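Local coordinates for protein sulfite reductase [ferredoxin] (PDB 1ZJ8) that probably reduces sulfite to sulfide with electrons from ferredoxin, using a siroheme and a [4Fe-4S] cluster, for the synthesis of sulfur-containing amino acids and cofactors, at residues A[104-109]-A[145-150]. Numbering follows the deposited sequence.
Sequences YFMMRV and QYHWIE. With SRM (siroheme), chain E.
Arg-108 and Gln-145 lie side by side on adjacent antiparallel strands, in a non-hydrogen-bonded pair whose side chains line the siroheme pocket. From CB the arginine runs out straight, CG anti to the backbone N, then bends at CD (chi3 -69°). Arg-108 CG skirts Gln-145 OE1, Arg-108 CD passes siroheme O1B at 3.6 Å, and Arg-108 NE donates to Gln-145 OE1 at 2.9 Å. Arg-108 NH2 reaches Gln-145 OE1 as well, at 3.1 Å, a side-on grip by two nitrogens on one amide oxygen, with guanidinium and amide planes only 14° apart. At the tip, Arg-108 NH1 comes within 3.0 Å of siroheme O2B, over a guanidinium face, and hydrogen-bonds to Ala-171 O. This grip probably fixes the amide's rotation, leaving Gln-145 NE2 to make a weak bond to siroheme O1A; His-147 NE2 donates almost straight (170°) to O2A of the same carboxylate. Met-106 lies against both His-147 and Gln-145, its CB and CG at the imidazole and its SD 3.5 Å from Gln-145 CD. A beta bulge shifts the register between Phe-105 and Met-107. Beyond it, Trp-148 sets its edge over the Tyr-104 ring, a T-shaped pair with centroids 5.3 Å apart. On the sheet face opposite Arg-108 and Gln-145, Met-107 CE touches Tyr-146 CD2 and Ile-149 CD1. Helix 154-162 covers Met-107 and Ile-149, helix 118-131 backs Tyr-146, and strands 79-83 and 135-138 flank the pair within a five-stranded antiparallel sheet.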
# COMPACT_ATOMS: atom_id res chain seq x y z
N TYR A 104 -17.06 12.31 10.07
CA TYR A 104 -15.66 12.67 9.86
C TYR A 104 -15.08 11.86 8.70
O TYR A 104 -15.63 10.83 8.32
CB TYR A 104 -14.87 12.42 11.15
CG TYR A 104 -15.23 13.36 12.29
CD1 TYR A 104 -14.75 14.66 12.32
CD2 TYR A 104 -16.05 12.93 13.35
CE1 TYR A 104 -15.07 15.52 13.36
CE2 TYR A 104 -16.39 13.78 14.39
CZ TYR A 104 -15.89 15.08 14.39
OH TYR A 104 -16.19 15.97 15.42
N PHE A 105 -13.97 12.34 8.14
CA PHE A 105 -13.35 11.72 6.96
C PHE A 105 -11.91 11.29 7.19
O PHE A 105 -11.14 11.98 7.86
CB PHE A 105 -13.36 12.70 5.78
CG PHE A 105 -14.74 13.03 5.29
CD1 PHE A 105 -15.42 14.15 5.77
CD2 PHE A 105 -15.37 12.20 4.35
CE1 PHE A 105 -16.71 14.45 5.33
CE2 PHE A 105 -16.65 12.49 3.90
CZ PHE A 105 -17.33 13.62 4.39
N MET A 106 -11.56 10.15 6.62
CA MET A 106 -10.17 9.85 6.34
C MET A 106 -9.84 10.64 5.06
O MET A 106 -10.61 10.62 4.10
CB MET A 106 -9.98 8.36 6.09
CG MET A 106 -8.53 7.92 5.82
SD MET A 106 -7.93 8.20 4.10
CE MET A 106 -8.57 6.72 3.29
N MET A 107 -8.71 11.34 5.06
CA MET A 107 -8.24 11.99 3.84
C MET A 107 -6.83 11.50 3.46
O MET A 107 -5.94 11.47 4.31
CB MET A 107 -8.27 13.51 3.98
CG MET A 107 -7.99 14.22 2.66
SD MET A 107 -8.12 16.03 2.77
CE MET A 107 -6.65 16.44 3.67
N ARG A 108 -6.66 11.13 2.19
CA ARG A 108 -5.48 10.43 1.70
C ARG A 108 -4.71 11.32 0.74
O ARG A 108 -5.24 11.72 -0.30
CB ARG A 108 -5.91 9.14 0.97
CG ARG A 108 -4.76 8.28 0.41
CD ARG A 108 -5.28 7.01 -0.31
NE ARG A 108 -5.87 6.05 0.62
CZ ARG A 108 -6.39 4.87 0.27
NH1 ARG A 108 -6.40 4.45 -0.99
NH2 ARG A 108 -6.89 4.07 1.19
N VAL A 109 -3.46 11.62 1.08
CA VAL A 109 -2.64 12.46 0.23
C VAL A 109 -1.87 11.60 -0.75
O VAL A 109 -1.19 10.65 -0.34
CB VAL A 109 -1.66 13.31 1.04
CG1 VAL A 109 -0.91 14.27 0.13
CG2 VAL A 109 -2.40 14.08 2.15
N GLN A 145 -2.15 9.38 5.42
CA GLN A 145 -3.58 9.49 5.61
C GLN A 145 -3.87 10.24 6.88
O GLN A 145 -3.22 10.00 7.92
CB GLN A 145 -4.20 8.11 5.72
CG GLN A 145 -4.19 7.34 4.45
CD GLN A 145 -5.11 6.15 4.51
OE1 GLN A 145 -5.50 5.63 3.49
NE2 GLN A 145 -5.46 5.72 5.72
N TYR A 146 -4.85 11.14 6.78
CA TYR A 146 -5.33 11.93 7.92
C TYR A 146 -6.64 11.33 8.39
O TYR A 146 -7.29 10.65 7.61
CB TYR A 146 -5.60 13.36 7.46
CG TYR A 146 -4.41 14.17 6.97
CD1 TYR A 146 -3.36 14.49 7.83
CD2 TYR A 146 -4.37 14.68 5.67
CE1 TYR A 146 -2.28 15.29 7.39
CE2 TYR A 146 -3.29 15.48 5.22
CZ TYR A 146 -2.25 15.79 6.09
OH TYR A 146 -1.17 16.57 5.70
N HIS A 147 -7.02 11.54 9.64
CA HIS A 147 -8.37 11.17 10.11
C HIS A 147 -9.00 12.31 10.91
O HIS A 147 -8.36 13.35 11.12
CB HIS A 147 -8.33 9.89 10.94
CG HIS A 147 -8.22 8.64 10.13
ND1 HIS A 147 -7.07 7.90 10.05
CD2 HIS A 147 -9.14 7.99 9.37
CE1 HIS A 147 -7.27 6.84 9.28
NE2 HIS A 147 -8.52 6.88 8.85
N TRP A 148 -10.26 12.14 11.34
CA TRP A 148 -10.96 13.21 12.05
C TRP A 148 -11.08 14.49 11.20
O TRP A 148 -11.06 15.60 11.74
CB TRP A 148 -10.26 13.57 13.40
CG TRP A 148 -10.19 12.42 14.37
CD1 TRP A 148 -9.10 11.65 14.68
CD2 TRP A 148 -11.28 11.90 15.13
NE1 TRP A 148 -9.44 10.68 15.59
CE2 TRP A 148 -10.78 10.81 15.88
CE3 TRP A 148 -12.63 12.24 15.24
CZ2 TRP A 148 -11.58 10.07 16.75
CZ3 TRP A 148 -13.43 11.51 16.09
CH2 TRP A 148 -12.91 10.43 16.83
N ILE A 149 -11.21 14.34 9.88
CA ILE A 149 -11.32 15.52 9.03
C ILE A 149 -12.79 15.86 8.77
O ILE A 149 -13.63 14.97 8.59
CB ILE A 149 -10.46 15.37 7.75
CG1 ILE A 149 -9.13 16.10 7.98
CG2 ILE A 149 -11.15 15.94 6.50
CD1 ILE A 149 -8.15 15.93 6.90
N GLU A 150 -13.08 17.16 8.80
CA GLU A 150 -14.43 17.68 8.60
C GLU A 150 -14.46 18.43 7.26
O GLU A 150 -13.57 19.30 7.00
CB GLU A 150 -14.86 18.60 9.75
CG GLU A 150 -14.31 18.29 11.13
CD GLU A 150 -15.04 19.07 12.25
OE1 GLU A 150 -16.28 18.91 12.39
OE2 GLU A 150 -14.38 19.84 13.00
FE SRM E . -6.78 -0.64 1.00
CHA SRM E . -10.18 -0.52 1.21
CHB SRM E . -6.55 0.90 3.96
CHC SRM E . -3.53 -0.72 0.77
CHD SRM E . -6.98 -3.76 -0.48
NA SRM E . -8.10 0.22 2.22
C1A SRM E . -9.44 0.29 2.09
C2A SRM E . -10.09 1.31 2.98
CMA SRM E . -10.32 2.57 2.21
CDA SRM E . -11.31 0.78 3.68
CEA SRM E . -12.67 1.18 3.20
O3A SRM E . -13.01 0.87 2.06
O4A SRM E . -13.44 1.83 3.93
C3A SRM E . -9.01 1.49 4.00
CAA SRM E . -8.84 2.89 4.48
CBA SRM E . -9.76 2.97 5.67
CCA SRM E . -9.23 3.92 6.69
O1A SRM E . -8.00 3.92 6.93
O2A SRM E . -10.03 4.69 7.26
C4A SRM E . -7.82 0.86 3.37
NB SRM E . -5.33 0.11 2.10
C1B SRM E . -5.36 0.76 3.26
C2B SRM E . -4.04 1.32 3.72
CMB SRM E . -4.12 2.67 4.35
CDB SRM E . -3.47 0.36 4.72
CEB SRM E . -2.16 0.69 5.34
O3B SRM E . -2.05 0.98 6.55
O4B SRM E . -1.18 0.67 4.59
C3B SRM E . -3.29 1.25 2.40
CAB SRM E . -3.50 2.50 1.59
CBB SRM E . -2.38 2.75 0.63
CCB SRM E . -2.74 3.86 -0.31
O1B SRM E . -2.28 4.99 -0.16
O2B SRM E . -3.48 3.67 -1.27
C4B SRM E . -4.06 0.17 1.70
NC SRM E . -5.53 -2.00 0.41
C1C SRM E . -4.21 -1.79 0.21
C2C SRM E . -3.54 -2.91 -0.25
CDC SRM E . -2.07 -3.18 -0.35
CEC SRM E . -1.29 -2.76 -1.53
O3C SRM E . -1.81 -2.02 -2.40
O4C SRM E . -0.14 -3.20 -1.59
C3C SRM E . -4.55 -3.78 -0.55
CAC SRM E . -4.22 -5.12 -1.11
CBC SRM E . -3.68 -5.25 -2.52
CCC SRM E . -4.84 -5.16 -3.49
O1C SRM E . -5.43 -4.07 -3.68
O2C SRM E . -5.17 -6.23 -4.07
C4C SRM E . -5.74 -3.19 -0.20
ND SRM E . -8.28 -1.72 0.17
C1D SRM E . -8.13 -3.01 -0.18
C2D SRM E . -9.40 -3.62 -0.23
CAD SRM E . -9.72 -4.78 -1.15
CBD SRM E . -10.26 -4.50 -2.51
CCD SRM E . -10.49 -5.56 -3.54
O1D SRM E . -9.80 -5.50 -4.58
O2D SRM E . -11.34 -6.48 -3.37
C3D SRM E . -10.32 -2.64 0.11
CDD SRM E . -11.78 -2.67 -0.22
CED SRM E . -12.32 -2.36 -1.60
O3D SRM E . -11.61 -1.84 -2.47
O4D SRM E . -13.49 -2.62 -1.91
C4D SRM E . -9.61 -1.47 0.35